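Local structure of condensin complex subunit 3 (Schizosaccharomyces pombe, 5OQR) at residues S173-R177 with D199-N204; L164-Q168 with F192-R196; L180-V185 with R211-I216; Y119-K123 with S146-E150. The protein serves as a regulatory subunit of the condensin complex, which is required to convert interphase chromatin into mitotic-like condensed chromosomes. All blocks are in the same frame, centred on the assembly; numbering follows the deposited sequence.

Contacts 1, 2 and 3 form one connected patch. Contacts 1 and 3 both join helix 173-182 to helix 202-212, one near the helix starts and the other around their C-terminal ends, with centres about 14 Å apart. Contact 2 lies next to both, its centre about 10 Å from that of contact 1 and about 12 Å from that of contact 3, and joins helix 158-169 to segment 192-196. Ile-193 of contact 2 packs on Leu-180 and Val-212 of contact 3. Contact 4 lies earlier in the chain, its centre about 19 Å from that of contact 3, which it touches where Ser-146 OG packs 3.6 Å from Asn-182 CB.

Contact 1. Residues S173-R177 with D199-N204; sequences SEVRR and DVDAAN
Arg-177 and Asn-204 bring their CA atoms to 5.6 Å, and Ser-173 and Asp-201 theirs to 6.6 Å, which sets the starts of helices 173-182 and 202-212 side by side. The Asn-204 amide bridges the gap. Its ND2 donates to Ser-173 O over 3.1 Å in a nearly straight bond (165°), the acceptor lying close to the amide plane; the same carbonyl also takes the helical bond from Arg-177 N. On the other branch, Asn-204 OD1 accepts from Arg-177 NH1 at 3.2 Å; the oxygen sits at the guanidinium edge. Helix 173-182 belongs to HEAT repeat 4, and the facing helix 202-212 is N-capped by Asp-201, whose OD1 receives Asn-204 N. Just before that cap, Asp-199 forms a salt bridge with Arg-176, whose chain, bent at chi3 (-61°), brings the guanidinium within 23° of the carboxylate plane: OD1 uses its syn lone pair for NE at 2.9 Å, while NH1 reaches OD2 weakly at 3.4 Å. Arg-176 NH2 donates to Asp-170 O, and Asp-199 OD1 also pairs with Arg-196. Through its anti lone pair, Asp-199 OD2 accepts Asp-201 N at 2.7 Å, closing an Asx turn. With an alanine here, Arg-176 and Arg-196 would probably lose their shared carboxylate, and the turn leading into the cap its side-chain acceptor. An apolar side chain of the other protein's chain packs on Arg-176.

Contact 2. Residues L164-Q168 with F192-R196; sequences LFLLQ and FILER
HEAT repeat 4 supplies helix 158-169 to this contact, in which Leu-164, Leu-167 and Gln-168 pack against Phe-192 and Arg-196 of segment 192-196; helix 173-182 comes between them in the chain and packs alongside, through Leu-180 on Leu-167 and Ile-193. The backbones come nearest at Leu-164 and Phe-192, with CA atoms 6.9 Å apart. There the leucine side chain runs roughly perpendicular to that of the phenylalanine: Leu-164 CD2 lies 3.8 Å from Phe-192 CD2, and its CD1 sits over one face of the ring. The amide of Gln-168 approaches the same ring obliquely, with NE2 3.4 Å from Phe-192 CE1 and the two planes 38° apart. The extended Gln-168 chain, with CG anti to the backbone N (chi1 -179°), carries the amide out to this ring. Deeper in, Leu-167 and Arg-196 lie alongside, their chains running opposite ways, with Leu-167 CD1 3.7 Å from Arg-196 CG. Bends at chi2 and chi3 fold the arginine back so that one face of its guanidinium receives Leu-167 O, which stands 3.5 Å above the plane over its centre. Ion pairs engage the guanidinium nitrogens: Arg-196 NH1 pairs with Glu-195 OE1 at 3.5 Å, and NH2 with Asp-199. Glu-195 OE2 also forms a salt bridge with a basic side chain of the other protein's chain. No hydrogen bond links the two segments, so cohesion probably comes from apolar packing, the Gln-168 amide against the ring, and attraction between the positive guanidinium and the carbonyl dipole above its face.

Contact 3. Residues L180-V185 with R211-I216; sequences LLNIEV and RVLPKI
Leu-181 and Val-212 have CA atoms 6.6 Å apart, and Val-185 and Ile-216 follow at 7.4 Å, so the two segments run in the same direction. No hydrogen bond crosses between them. Leu-180 packs crosswise on Val-212, its CD1 3.8 Å from Val-212 CG2, and Ile-193 of helix 190-195 packs on both. Leu-181 CD2 rests on the aliphatic part of Arg-211, 3.8 Å from its CB. Helix 173-182 lies in HEAT repeat 4, and this contact joins its C-terminal part and the residues after it to the C-terminal part of helix 202-212 and what follows. Val-185 uses both methyl groups in the contact. CG1, anti to the backbone N (chi1 176°), packs on Ile-216 CG1, while CG2 lies 3.6 Å from Lys-215 CE. An alanine here would probably open a gap against Ile-216 and let the Lys-215 chain shift, since both methyl branches that touch them would be gone. The bent Lys-215 chain runs back toward helix 173-182, bringing NZ to 3.7 Å from Leu-181 O and 4.1 Å from Ile-183 O. Ile-216 also touches Leu-190 of helix 190-195.

Contact 4. Residues Y119-K123 with S146-E150; sequences YNTLK and SRLQE
Lys-123 NZ donates to Leu-148 O at 3.3 Å, a weak hydrogen bond that ties helix 116-129 to the loop after helix 135-145. Tyr-119 OH lies beside the same group: it is 3.1 Å from Leu-148 O and 3.2 Å from Glu-150 O. Lys-123 NZ also donates weakly to Tyr-119 OH over 3.5 Å, approaching at the edge of the ring close to its plane. Both side chains leave the helix with CG anti to the backbone N (chi1 -168° for Tyr-119, 176° for Lys-123), which sends the two polar ends toward the same loop carbonyl. Leu-148 packs against the ring and the lysine chain. Its CD2 makes a CH-pi contact with one face of Tyr-119, 4.0 Å from the ring centroid and 24° off the normal, and its CB lies 3.9 Å from Lys-123 CE. The other methyl, CD1, faces Leu-122 CB at 4.3 Å. Both segments lie in HEAT repeat 3. Around them, Leu-122 packs on Ile-104 of helix 94-108, Lys-123 touches Val-159 and Gln-149 touches Leu-163, both of helix 158-169, and Ser-146 leans on Asn-182 of helix 173-182.

Contact 1. Residues S173-R177 with D199-N204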
loop_
_atom_site.group_PDB
_atom_site.type_symbol
_atom_site.label_atom_id
_atom_site.label_comp_id
_atom_site.label_asym_id
_atom_site.label_seq_id
_atom_site.Cartn_x
_atom_site.Cartn_y
_atom_site.Cartn_z
ATOM N N SER A 173 -12.481 -3.630 13.762
ATOM C CA SER A 173 -11.687 -4.657 13.098
ATOM C C SER A 173 -12.062 -6.050 13.586
ATOM O O SER A 173 -12.183 -6.982 12.782
ATOM C CB SER A 173 -10.199 -4.392 13.324
ATOM O OG SER A 173 -9.899 -4.291 14.703
ATOM N N GLU A 174 -12.250 -6.214 14.898
ATOM C CA GLU A 174 -12.605 -7.524 15.433
ATOM C C GLU A 174 -13.908 -8.028 14.828
ATOM O O GLU A 174 -14.063 -9.230 14.585
ATOM C CB GLU A 174 -12.717 -7.459 16.955
ATOM C CG GLU A 174 -11.399 -7.202 17.660
ATOM C CD GLU A 174 -11.538 -7.210 19.169
ATOM O OE1 GLU A 174 -12.685 -7.269 19.661
ATOM O OE2 GLU A 174 -10.502 -7.159 19.864
ATOM N N VAL A 175 -14.859 -7.128 14.585
ATOM C CA VAL A 175 -16.120 -7.535 13.975
ATOM C C VAL A 175 -15.878 -8.017 12.551
ATOM O O VAL A 175 -16.289 -9.120 12.174
ATOM C CB VAL A 175 -17.139 -6.382 14.013
ATOM C CG1 VAL A 175 -18.490 -6.850 13.486
ATOM C CG2 VAL A 175 -17.286 -5.842 15.428
ATOM N N ARG A 176 -15.200 -7.200 11.742
ATOM C CA ARG A 176 -14.879 -7.599 10.376
ATOM C C ARG A 176 -14.213 -8.969 10.349
ATOM O O ARG A 176 -14.562 -9.827 9.530
ATOM C CB ARG A 176 -13.975 -6.554 9.724
ATOM C CG ARG A 176 -14.659 -5.229 9.447
ATOM C CD ARG A 176 -13.853 -4.377 8.478
ATOM N NE ARG A 176 -12.525 -4.048 8.989
ATOM C CZ ARG A 176 -12.283 -3.122 9.910
ATOM N NH1 ARG A 176 -11.042 -2.889 10.311
ATOM N NH2 ARG A 176 -13.283 -2.436 10.445
ATOM N N ARG A 177 -13.250 -9.194 11.244
ATOM C CA ARG A 177 -12.552 -10.476 11.265
ATOM C C ARG A 177 -13.513 -11.622 11.551
ATOM O O ARG A 177 -13.406 -12.696 10.948
ATOM C CB ARG A 177 -11.428 -10.449 12.300
ATOM C CG ARG A 177 -10.708 -11.780 12.431
ATOM C CD ARG A 177 -9.303 -11.634 12.991
ATOM N NE ARG A 177 -9.288 -11.421 14.437
ATOM C CZ ARG A 177 -9.073 -10.258 15.044
ATOM N NH1 ARG A 177 -8.842 -9.153 14.345
ATOM N NH2 ARG A 177 -9.081 -10.196 16.370
ATOM N N ASP A 199 -7.034 -4.738 4.320
ATOM C CA ASP A 199 -7.637 -4.187 5.523
ATOM C C ASP A 199 -6.609 -3.373 6.298
ATOM O O ASP A 199 -5.401 -3.607 6.207
ATOM C CB ASP A 199 -8.188 -5.310 6.401
ATOM C CG ASP A 199 -9.086 -4.799 7.508
ATOM O OD1 ASP A 199 -10.322 -4.825 7.330
ATOM O OD2 ASP A 199 -8.558 -4.372 8.556
ATOM N N VAL A 200 -7.099 -2.400 7.071
ATOM C CA VAL A 200 -6.191 -1.531 7.813
ATOM C C VAL A 200 -5.522 -2.305 8.937
ATOM O O VAL A 200 -4.403 -1.976 9.349
ATOM C CB VAL A 200 -6.923 -0.295 8.369
ATOM C CG1 VAL A 200 -5.918 0.755 8.809
ATOM C CG2 VAL A 200 -7.879 0.281 7.354
ATOM N N ASP A 201 -6.188 -3.333 9.454
ATOM C CA ASP A 201 -5.666 -4.120 10.560
ATOM C C ASP A 201 -4.850 -5.287 10.020
ATOM O O ASP A 201 -5.316 -6.030 9.149
ATOM C CB ASP A 201 -6.806 -4.629 11.441
ATOM C CG ASP A 201 -6.316 -5.472 12.598
ATOM O OD1 ASP A 201 -6.216 -6.703 12.426
ATOM O OD2 ASP A 201 -6.027 -4.908 13.673
ATOM N N ALA A 202 -3.631 -5.443 10.540
ATOM C CA ALA A 202 -2.748 -6.497 10.055
ATOM C C ALA A 202 -3.347 -7.877 10.292
ATOM O O ALA A 202 -3.250 -8.758 9.431
ATOM C CB ALA A 202 -1.383 -6.385 10.732
ATOM N N ALA A 203 -3.967 -8.087 11.456
ATOM C CA ALA A 203 -4.524 -9.401 11.761
ATOM C C ALA A 203 -5.599 -9.788 10.756
ATOM O O ALA A 203 -5.697 -10.954 10.359
ATOM C CB ALA A 203 -5.083 -9.423 13.184
ATOM N N ASN A 204 -6.416 -8.824 10.328
ATOM C CA ASN A 204 -7.436 -9.120 9.328
ATOM C C ASN A 204 -6.803 -9.500 7.997
ATOM O O ASN A 204 -7.249 -10.447 7.339
ATOM C CB ASN A 204 -8.367 -7.923 9.153
ATOM C CG ASN A 204 -9.097 -7.566 10.429
ATOM O OD1 ASN A 204 -8.527 -7.616 11.519
ATOM N ND2 ASN A 204 -10.370 -7.212 10.303
#

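Contact 2. Residues L164-Q168 with F192-R196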
loop_
_atom_site.group_PDB
_atom_site.type_symbol
_atom_site.label_atom_id
_atom_site.label_comp_id
_atom_site.label_asym_id
_atom_site.label_seq_id
_atom_site.Cartn_x
_atom_site.Cartn_y
_atom_site.Cartn_z
ATOM N N LEU A 164 -21.506 -9.470 4.041
ATOM C CA LEU A 164 -20.695 -8.663 3.135
ATOM C C LEU A 164 -20.721 -7.199 3.548
ATOM O O LEU A 164 -19.711 -6.494 3.453
ATOM C CB LEU A 164 -21.212 -8.800 1.703
ATOM C CG LEU A 164 -21.368 -10.202 1.118
ATOM C CD1 LEU A 164 -22.104 -10.122 -0.210
ATOM C CD2 LEU A 164 -20.018 -10.866 0.942
ATOM N N PHE A 165 -21.877 -6.734 4.019
ATOM C CA PHE A 165 -22.067 -5.319 4.311
ATOM C C PHE A 165 -21.267 -4.890 5.535
ATOM O O PHE A 165 -20.666 -3.809 5.542
ATOM C CB PHE A 165 -23.562 -5.053 4.493
ATOM C CG PHE A 165 -23.885 -3.716 5.084
ATOM C CD1 PHE A 165 -24.082 -3.581 6.447
ATOM C CD2 PHE A 165 -24.019 -2.600 4.277
ATOM C CE1 PHE A 165 -24.391 -2.357 6.996
ATOM C CE2 PHE A 165 -24.329 -1.371 4.823
ATOM C CZ PHE A 165 -24.517 -1.250 6.184
ATOM N N LEU A 166 -21.242 -5.721 6.579
ATOM C CA LEU A 166 -20.463 -5.399 7.771
ATOM C C LEU A 166 -18.976 -5.632 7.534
ATOM O O LEU A 166 -18.146 -4.777 7.860
ATOM C CB LEU A 166 -20.950 -6.234 8.955
ATOM C CG LEU A 166 -22.360 -5.920 9.451
ATOM C CD1 LEU A 166 -22.802 -6.957 10.456
ATOM C CD2 LEU A 166 -22.415 -4.530 10.063
ATOM N N LEU A 167 -18.631 -6.793 6.978
ATOM C CA LEU A 167 -17.262 -7.099 6.582
ATOM C C LEU A 167 -16.640 -5.924 5.842
ATOM O O LEU A 167 -15.446 -5.645 5.985
ATOM C CB LEU A 167 -17.247 -8.347 5.695
ATOM C CG LEU A 167 -15.919 -8.719 5.037
ATOM C CD1 LEU A 167 -14.927 -9.170 6.087
ATOM C CD2 LEU A 167 -16.128 -9.794 3.988
ATOM N N GLN A 168 -17.455 -5.231 5.054
ATOM C CA GLN A 168 -16.977 -4.196 4.151
ATOM C C GLN A 168 -16.981 -2.808 4.775
ATOM O O GLN A 168 -16.133 -1.979 4.420
ATOM C CB GLN A 168 -17.841 -4.207 2.889
ATOM C CG GLN A 168 -17.456 -3.205 1.820
ATOM C CD GLN A 168 -18.336 -3.295 0.577
ATOM O OE1 GLN A 168 -18.322 -2.394 -0.257
ATOM N NE2 GLN A 168 -19.103 -4.376 0.445
ATOM N N PHE A 192 -15.041 -9.819 -1.957
ATOM C CA PHE A 192 -15.030 -8.989 -0.760
ATOM C C PHE A 192 -14.013 -9.471 0.266
ATOM O O PHE A 192 -13.427 -8.648 0.977
ATOM C CB PHE A 192 -16.428 -8.948 -0.144
ATOM C CG PHE A 192 -17.487 -8.467 -1.094
ATOM C CD1 PHE A 192 -17.829 -7.127 -1.150
ATOM C CD2 PHE A 192 -18.130 -9.354 -1.940
ATOM C CE1 PHE A 192 -18.798 -6.682 -2.027
ATOM C CE2 PHE A 192 -19.100 -8.916 -2.820
ATOM C CZ PHE A 192 -19.434 -7.578 -2.863
ATOM N N ILE A 193 -13.784 -10.783 0.360
ATOM C CA ILE A 193 -12.773 -11.274 1.290
ATOM C C ILE A 193 -11.383 -10.904 0.792
ATOM O O ILE A 193 -10.482 -10.624 1.592
ATOM C CB ILE A 193 -12.915 -12.793 1.512
ATOM C CG1 ILE A 193 -12.451 -13.584 0.283
ATOM C CG2 ILE A 193 -14.359 -13.145 1.866
ATOM C CD1 ILE A 193 -12.460 -15.084 0.474
ATOM N N LEU A 194 -11.187 -10.883 -0.528
ATOM C CA LEU A 194 -9.898 -10.483 -1.078
ATOM C C LEU A 194 -9.618 -9.012 -0.813
ATOM O O LEU A 194 -8.468 -8.627 -0.574
ATOM C CB LEU A 194 -9.859 -10.781 -2.576
ATOM C CG LEU A 194 -9.312 -12.148 -3.001
ATOM C CD1 LEU A 194 -9.631 -13.250 -1.994
ATOM C CD2 LEU A 194 -9.849 -12.510 -4.381
ATOM N N GLU A 195 -10.653 -8.172 -0.847
ATOM C CA GLU A 195 -10.468 -6.775 -0.479
ATOM C C GLU A 195 -9.886 -6.648 0.921
ATOM O O GLU A 195 -9.120 -5.716 1.193
ATOM C CB GLU A 195 -11.796 -6.026 -0.574
ATOM C CG GLU A 195 -11.680 -4.532 -0.325
ATOM C CD GLU A 195 -13.016 -3.822 -0.391
ATOM O OE1 GLU A 195 -13.997 -4.347 0.178
ATOM O OE2 GLU A 195 -13.088 -2.742 -1.015
ATOM N N ARG A 196 -10.226 -7.575 1.819
ATOM C CA ARG A 196 -9.699 -7.519 3.176
ATOM C C ARG A 196 -8.194 -7.735 3.211
ATOM O O ARG A 196 -7.550 -7.365 4.197
ATOM C CB ARG A 196 -10.383 -8.558 4.064
ATOM C CG ARG A 196 -11.902 -8.592 3.981
ATOM C CD ARG A 196 -12.540 -7.225 3.759
ATOM N NE ARG A 196 -12.031 -6.198 4.661
ATOM C CZ ARG A 196 -12.289 -4.901 4.531
ATOM N NH1 ARG A 196 -13.051 -4.470 3.535
ATOM N NH2 ARG A 196 -11.786 -4.034 5.396
#

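Contact 3. Residues L180-V185 with R211-I216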
loop_
_atom_site.group_PDB
_atom_site.type_symbol
_atom_site.label_atom_id
_atom_site.label_comp_id
_atom_site.label_asym_id
_atom_site.label_seq_id
_atom_site.Cartn_x
_atom_site.Cartn_y
_atom_site.Cartn_z
ATOM N N LEU A 180 -15.262 -12.210 8.516
ATOM C CA LEU A 180 -14.302 -12.757 7.568
ATOM C C LEU A 180 -14.042 -14.235 7.818
ATOM O O LEU A 180 -13.689 -14.969 6.887
ATOM C CB LEU A 180 -13.002 -11.958 7.657
ATOM C CG LEU A 180 -11.812 -12.365 6.787
ATOM C CD1 LEU A 180 -12.218 -12.564 5.337
ATOM C CD2 LEU A 180 -10.731 -11.304 6.906
ATOM N N LEU A 181 -14.220 -14.694 9.056
ATOM C CA LEU A 181 -13.867 -16.057 9.431
ATOM C C LEU A 181 -15.029 -17.037 9.347
ATOM O O LEU A 181 -14.800 -18.247 9.458
ATOM C CB LEU A 181 -13.301 -16.074 10.854
ATOM C CG LEU A 181 -11.785 -15.922 10.977
ATOM C CD1 LEU A 181 -11.398 -15.633 12.415
ATOM C CD2 LEU A 181 -11.084 -17.176 10.481
ATOM N N ASN A 182 -16.260 -16.561 9.158
ATOM C CA ASN A 182 -17.424 -17.437 9.156
ATOM C C ASN A 182 -18.315 -17.284 7.934
ATOM O O ASN A 182 -19.266 -18.059 7.794
ATOM C CB ASN A 182 -18.272 -17.196 10.414
ATOM C CG ASN A 182 -17.468 -17.332 11.690
ATOM O OD1 ASN A 182 -17.415 -18.402 12.295
ATOM N ND2 ASN A 182 -16.831 -16.243 12.105
ATOM N N ILE A 183 -18.041 -16.328 7.046
ATOM C CA ILE A 183 -18.876 -16.163 5.862
ATOM C C ILE A 183 -18.586 -17.276 4.859
ATOM O O ILE A 183 -17.505 -17.877 4.841
ATOM C CB ILE A 183 -18.659 -14.775 5.238
ATOM C CG1 ILE A 183 -19.597 -14.572 4.049
ATOM C CG2 ILE A 183 -17.206 -14.603 4.802
ATOM C CD1 ILE A 183 -19.820 -13.121 3.695
ATOM N N GLU A 184 -19.575 -17.557 4.013
ATOM C CA GLU A 184 -19.413 -18.585 2.996
ATOM C C GLU A 184 -18.413 -18.126 1.942
ATOM O O GLU A 184 -18.284 -16.934 1.649
ATOM C CB GLU A 184 -20.755 -18.923 2.339
ATOM C CG GLU A 184 -21.121 -18.076 1.116
ATOM C CD GLU A 184 -22.409 -18.528 0.459
ATOM O OE1 GLU A 184 -23.464 -17.902 0.710
ATOM O OE2 GLU A 184 -22.365 -19.520 -0.303
ATOM N N VAL A 185 -17.705 -19.091 1.368
ATOM C CA VAL A 185 -16.677 -18.827 0.370
ATOM C C VAL A 185 -17.241 -19.209 -0.992
ATOM O O VAL A 185 -17.465 -20.391 -1.274
ATOM C CB VAL A 185 -15.386 -19.595 0.678
ATOM C CG1 VAL A 185 -14.358 -19.385 -0.418
ATOM C CG2 VAL A 185 -14.822 -19.158 2.020
ATOM N N ARG A 211 -6.261 -18.360 6.959
ATOM C CA ARG A 211 -7.437 -19.176 7.241
ATOM C C ARG A 211 -8.449 -19.204 6.109
ATOM O O ARG A 211 -8.979 -20.271 5.793
ATOM C CB ARG A 211 -8.136 -18.671 8.514
ATOM C CG ARG A 211 -7.205 -18.414 9.693
ATOM C CD ARG A 211 -7.637 -19.182 10.929
ATOM N NE ARG A 211 -7.327 -20.605 10.825
ATOM C CZ ARG A 211 -7.519 -21.488 11.799
ATOM N NH1 ARG A 211 -7.203 -22.762 11.610
ATOM N NH2 ARG A 211 -8.025 -21.103 12.964
ATOM N N VAL A 212 -8.726 -18.063 5.480
ATOM C CA VAL A 212 -9.871 -17.976 4.581
ATOM C C VAL A 212 -9.555 -18.595 3.225
ATOM O O VAL A 212 -10.388 -19.298 2.644
ATOM C CB VAL A 212 -10.323 -16.512 4.439
ATOM C CG1 VAL A 212 -11.653 -16.442 3.706
ATOM C CG2 VAL A 212 -10.431 -15.845 5.803
ATOM N N LEU A 213 -8.369 -18.338 2.689
ATOM C CA LEU A 213 -8.024 -18.831 1.363
ATOM C C LEU A 213 -7.798 -20.339 1.388
ATOM O O LEU A 213 -8.281 -21.044 0.494
ATOM C CB LEU A 213 -6.791 -18.103 0.825
ATOM C CG LEU A 213 -7.106 -16.745 0.191
ATOM C CD1 LEU A 213 -5.860 -15.894 0.065
ATOM C CD2 LEU A 213 -7.752 -16.930 -1.169
ATOM N N PRO A 214 -7.064 -20.873 2.367
ATOM C CA PRO A 214 -6.967 -22.337 2.478
ATOM C C PRO A 214 -8.302 -23.050 2.364
ATOM O O PRO A 214 -8.352 -24.173 1.847
ATOM C CB PRO A 214 -6.344 -22.535 3.864
ATOM C CG PRO A 214 -5.645 -21.246 4.186
ATOM C CD PRO A 214 -6.048 -20.199 3.190
ATOM N N LYS A 215 -9.391 -22.437 2.835
ATOM C CA LYS A 215 -10.705 -23.057 2.699
ATOM C C LYS A 215 -11.029 -23.353 1.242
ATOM O O LYS A 215 -11.723 -24.332 0.947
ATOM C CB LYS A 215 -11.777 -22.160 3.321
ATOM C CG LYS A 215 -12.011 -22.432 4.801
ATOM C CD LYS A 215 -12.245 -21.158 5.597
ATOM C CE LYS A 215 -13.502 -20.429 5.154
ATOM N NZ LYS A 215 -13.844 -19.308 6.075
ATOM N N ILE A 216 -10.539 -22.527 0.320
ATOM C CA ILE A 216 -10.645 -22.837 -1.100
ATOM C C ILE A 216 -9.656 -23.951 -1.415
ATOM O O ILE A 216 -8.445 -23.796 -1.227
ATOM C CB ILE A 216 -10.379 -21.594 -1.957
ATOM C CG1 ILE A 216 -11.354 -20.475 -1.587
ATOM C CG2 ILE A 216 -10.531 -21.922 -3.431
ATOM C CD1 ILE A 216 -10.825 -19.099 -1.860
#

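Contact 4. Residues Y119-K123 with S146-E150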
loop_
_atom_site.group_PDB
_atom_site.type_symbol
_atom_site.label_atom_id
_atom_site.label_comp_id
_atom_site.label_asym_id
_atom_site.label_seq_id
_atom_site.Cartn_x
_atom_site.Cartn_y
_atom_site.Cartn_z
ATOM N N TYR A 119 -36.087 -21.681 13.910
ATOM C CA TYR A 119 -35.172 -21.175 12.893
ATOM C C TYR A 119 -35.541 -19.752 12.482
ATOM O O TYR A 119 -34.688 -18.857 12.475
ATOM C CB TYR A 119 -35.188 -22.114 11.682
ATOM C CG TYR A 119 -34.096 -21.880 10.657
ATOM C CD1 TYR A 119 -34.077 -20.731 9.879
ATOM C CD2 TYR A 119 -33.105 -22.829 10.446
ATOM C CE1 TYR A 119 -33.088 -20.522 8.935
ATOM C CE2 TYR A 119 -32.114 -22.631 9.503
ATOM C CZ TYR A 119 -32.110 -21.476 8.751
ATOM O OH TYR A 119 -31.125 -21.272 7.812
ATOM N N ASN A 120 -36.810 -19.525 12.136
ATOM C CA ASN A 120 -37.222 -18.216 11.637
ATOM C C ASN A 120 -37.067 -17.145 12.708
ATOM O O ASN A 120 -36.491 -16.079 12.462
ATOM C CB ASN A 120 -38.670 -18.266 11.147
ATOM C CG ASN A 120 -38.928 -19.413 10.197
ATOM O OD1 ASN A 120 -38.343 -19.487 9.117
ATOM N ND2 ASN A 120 -39.825 -20.310 10.587
ATOM N N THR A 121 -37.587 -17.410 13.908
ATOM C CA THR A 121 -37.531 -16.417 14.977
ATOM C C THR A 121 -36.093 -16.005 15.263
ATOM O O THR A 121 -35.776 -14.812 15.320
ATOM C CB THR A 121 -38.193 -16.970 16.239
ATOM O OG1 THR A 121 -37.568 -18.204 16.611
ATOM C CG2 THR A 121 -39.679 -17.203 16.005
ATOM N N LEU A 122 -35.206 -16.985 15.445
ATOM C CA LEU A 122 -33.803 -16.676 15.694
ATOM C C LEU A 122 -33.218 -15.821 14.579
ATOM O O LEU A 122 -32.471 -14.872 14.839
ATOM C CB LEU A 122 -33.006 -17.970 15.850
ATOM C CG LEU A 122 -32.994 -18.560 17.259
ATOM C CD1 LEU A 122 -32.617 -20.029 17.225
ATOM C CD2 LEU A 122 -32.029 -17.781 18.136
ATOM N N LYS A 123 -33.548 -16.143 13.328
ATOM C CA LYS A 123 -33.004 -15.391 12.204
ATOM C C LYS A 123 -33.478 -13.943 12.235
ATOM O O LYS A 123 -32.676 -13.013 12.104
ATOM C CB LYS A 123 -33.398 -16.066 10.891
ATOM C CG LYS A 123 -32.965 -15.298 9.652
ATOM C CD LYS A 123 -32.994 -16.156 8.397
ATOM C CE LYS A 123 -31.931 -17.242 8.433
ATOM N NZ LYS A 123 -31.790 -17.933 7.123
ATOM N N SER A 146 -24.184 -16.508 11.541
ATOM C CA SER A 146 -23.497 -17.315 10.539
ATOM C C SER A 146 -23.822 -18.798 10.652
ATOM O O SER A 146 -23.441 -19.566 9.763
ATOM C CB SER A 146 -21.984 -17.115 10.653
ATOM O OG SER A 146 -21.503 -17.571 11.904
ATOM N N ARG A 147 -24.500 -19.222 11.717
ATOM C CA ARG A 147 -24.910 -20.613 11.848
ATOM C C ARG A 147 -26.191 -20.927 11.087
ATOM O O ARG A 147 -26.578 -22.099 11.018
ATOM C CB ARG A 147 -25.090 -20.958 13.328
ATOM C CG ARG A 147 -23.799 -20.912 14.125
ATOM C CD ARG A 147 -22.911 -22.106 13.810
ATOM N NE ARG A 147 -21.533 -21.897 14.246
ATOM C CZ ARG A 147 -20.552 -21.430 13.476
ATOM N NH1 ARG A 147 -20.776 -21.116 12.207
ATOM N NH2 ARG A 147 -19.334 -21.279 13.979
ATOM N N LEU A 148 -26.852 -19.919 10.518
ATOM C CA LEU A 148 -28.067 -20.110 9.733
ATOM C C LEU A 148 -27.872 -19.654 8.292
ATOM O O LEU A 148 -28.816 -19.199 7.642
ATOM C CB LEU A 148 -29.240 -19.367 10.372
ATOM C CG LEU A 148 -29.565 -19.726 11.825
ATOM C CD1 LEU A 148 -30.712 -18.869 12.333
ATOM C CD2 LEU A 148 -29.902 -21.202 11.963
ATOM N N GLN A 149 -26.652 -19.771 7.778
ATOM C CA GLN A 149 -26.370 -19.339 6.416
ATOM C C GLN A 149 -27.043 -20.264 5.411
ATOM O O GLN A 149 -27.016 -21.490 5.555
ATOM C CB GLN A 149 -24.863 -19.302 6.173
ATOM C CG GLN A 149 -24.149 -18.190 6.927
ATOM C CD GLN A 149 -22.676 -18.079 6.573
ATOM O OE1 GLN A 149 -22.126 -16.981 6.515
ATOM N NE2 GLN A 149 -22.028 -19.215 6.340
ATOM N N GLU A 150 -27.638 -19.664 4.382
ATOM C CA GLU A 150 -28.381 -20.400 3.364
ATOM C C GLU A 150 -29.230 -21.508 3.979
ATOM O O GLU A 150 -30.177 -21.238 4.721
ATOM C CB GLU A 150 -27.427 -20.991 2.321
ATOM C CG GLU A 150 -26.968 -19.989 1.257
ATOM C CD GLU A 150 -27.124 -20.505 -0.168
ATOM O OE1 GLU A 150 -27.546 -21.667 -0.351
ATOM O OE2 GLU A 150 -26.823 -19.741 -1.112
#